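Local coordinates for glycosylation Associate Protein 2 (Streptococcus agalactiae serotype V, PDB 6OYC), which probably works with its partner proteins Gap1 and Gap3 in the glycosylation and secretion of serine-rich adhesins by the accessory Sec system, at residues 192-195 with 196-200. Residues are numbered along the deposited sequence; the frame is centred on the assembly and turned at random.
Sequences HIIE and GDIDI
I194 and I200 meet through their CD1 methyls, 4.1 Å apart, the two side chains passing alongside with their ends heading opposite ways between two strands that belong to different sheets. The backbone bends at G196 and D197, so strand 185-195 and strand 198-208 pack face to face, consistent with a beta sandwich, their short segments running nearly antiparallel at 150° with axes 7.6 Å apart. That spacing suits a branched isoleucine: I194 divides its branches between two partners. With chi1 at -53°, CG2 lies opposite the backbone N and meets CB of I198 at 3.8 Å, leaving CG1 to carry CD1 on to I200. At the end farther from the corner CD1 of I200 reaches CD2 of H192 at 3.7 Å, approaching the imidazole obliquely, while CD1 of I194 lies in the ring plane at its edge. ND1 of H192 hydrogen-bonds to the backbone O of L190, which helps set the ring's rotation and turns its CD2-NE2 side to the I200 methyl. V252 and A246 of the neighbouring strands continue this packing.

Toward the corner the contact thins into solvent. G196, exposed, has a positive phi of 102°, a conformation that glycine, lacking a CB, adopts readily. D197 centres an inverse gamma turn, with a weak bond from I198 N to G196 O, 3.2 Å; its side chain starts away from the strand before. E195 also leads off, and its OE1 forms a salt bridge with K253. The chain thus crosses from one sheet to the other, with apolar side chains probably contributing most to the contact between them.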
loop_
_atom_site.group_PDB
_atom_site.type_symbol
_atom_site.label_atom_id
_atom_site.label_comp_id
_atom_site.label_asym_id
_atom_site.label_seq_id
_atom_site.Cartn_x
_atom_site.Cartn_y
_atom_site.Cartn_z
ATOM N N HIS B 192 4.867 -17.392 3.261
ATOM C CA HIS B 192 5.357 -18.760 3.236
ATOM C C HIS B 192 4.267 -19.656 2.699
ATOM O O HIS B 192 3.118 -19.246 2.549
ATOM C CB HIS B 192 5.761 -19.231 4.619
ATOM C CG HIS B 192 4.594 -19.367 5.528
ATOM N ND1 HIS B 192 3.856 -18.277 5.939
ATOM C CD2 HIS B 192 3.998 -20.458 6.065
ATOM C CE1 HIS B 192 2.867 -18.690 6.713
ATOM N NE2 HIS B 192 2.926 -20.007 6.795
ATOM N N ILE B 193 4.650 -20.902 2.452
ATOM C CA ILE B 193 3.762 -21.961 2.005
ATOM C C ILE B 193 4.243 -23.270 2.616
ATOM O O ILE B 193 5.444 -23.543 2.644
ATOM C CB ILE B 193 3.741 -22.053 0.471
ATOM C CG1 ILE B 193 2.818 -20.991 -0.104
ATOM C CG2 ILE B 193 3.281 -23.425 0.039
ATOM C CD1 ILE B 193 3.168 -20.665 -1.525
ATOM N N ILE B 194 3.294 -24.080 3.089
ATOM C CA ILE B 194 3.544 -25.395 3.664
ATOM C C ILE B 194 3.003 -26.455 2.722
ATOM O O ILE B 194 1.924 -26.285 2.154
ATOM C CB ILE B 194 2.855 -25.566 5.034
ATOM C CG1 ILE B 194 3.216 -24.440 5.992
ATOM C CG2 ILE B 194 3.210 -26.913 5.616
ATOM C CD1 ILE B 194 4.669 -24.240 6.101
ATOM N N GLU B 195 3.728 -27.568 2.589
ATOM C CA GLU B 195 3.196 -28.791 1.997
ATOM C C GLU B 195 3.579 -29.959 2.890
ATOM O O GLU B 195 4.745 -30.081 3.283
ATOM C CB GLU B 195 3.720 -29.021 0.587
ATOM C CG GLU B 195 3.552 -27.831 -0.334
ATOM C CD GLU B 195 4.431 -27.940 -1.567
ATOM O OE1 GLU B 195 5.227 -27.007 -1.844
ATOM O OE2 GLU B 195 4.335 -28.976 -2.258
ATOM N N GLY B 196 2.602 -30.807 3.207
ATOM C CA GLY B 196 2.799 -31.949 4.080
ATOM C C GLY B 196 2.267 -31.701 5.474
ATOM O O GLY B 196 1.574 -30.718 5.754
ATOM N N ASP B 197 2.618 -32.619 6.374
ATOM C CA ASP B 197 2.238 -32.506 7.786
ATOM C C ASP B 197 3.340 -31.781 8.562
ATOM O O ASP B 197 4.081 -32.359 9.362
ATOM C CB ASP B 197 1.959 -33.883 8.374
ATOM C CG ASP B 197 1.148 -34.754 7.442
ATOM O OD1 ASP B 197 -0.014 -34.392 7.133
ATOM O OD2 ASP B 197 1.686 -35.796 7.006
ATOM N N ILE B 198 3.445 -30.482 8.300
ATOM C CA ILE B 198 4.417 -29.623 8.959
ATOM C C ILE B 198 3.673 -28.571 9.752
ATOM O O ILE B 198 2.699 -27.991 9.270
ATOM C CB ILE B 198 5.359 -28.921 7.971
ATOM C CG1 ILE B 198 6.015 -29.921 7.054
ATOM C CG2 ILE B 198 6.428 -28.128 8.736
ATOM C CD1 ILE B 198 7.309 -29.378 6.510
ATOM N N ASP B 199 4.149 -28.304 10.949
ATOM C CA ASP B 199 3.722 -27.137 11.691
ATOM C C ASP B 199 4.952 -26.275 11.922
ATOM O O ASP B 199 6.038 -26.795 12.197
ATOM C CB ASP B 199 3.052 -27.544 13.012
ATOM C CG ASP B 199 1.728 -28.297 12.800
ATOM O OD1 ASP B 199 1.252 -28.388 11.647
ATOM O OD2 ASP B 199 1.149 -28.790 13.792
ATOM N N ILE B 200 4.802 -24.971 11.761
ATOM C CA ILE B 200 5.887 -24.050 12.060
ATOM C C ILE B 200 5.417 -23.062 13.116
ATOM O O ILE B 200 4.240 -22.681 13.168
ATOM C CB ILE B 200 6.408 -23.308 10.809
ATOM C CG1 ILE B 200 5.305 -22.474 10.178
ATOM C CG2 ILE B 200 6.984 -24.287 9.789
ATOM C CD1 ILE B 200 5.797 -21.603 9.046
#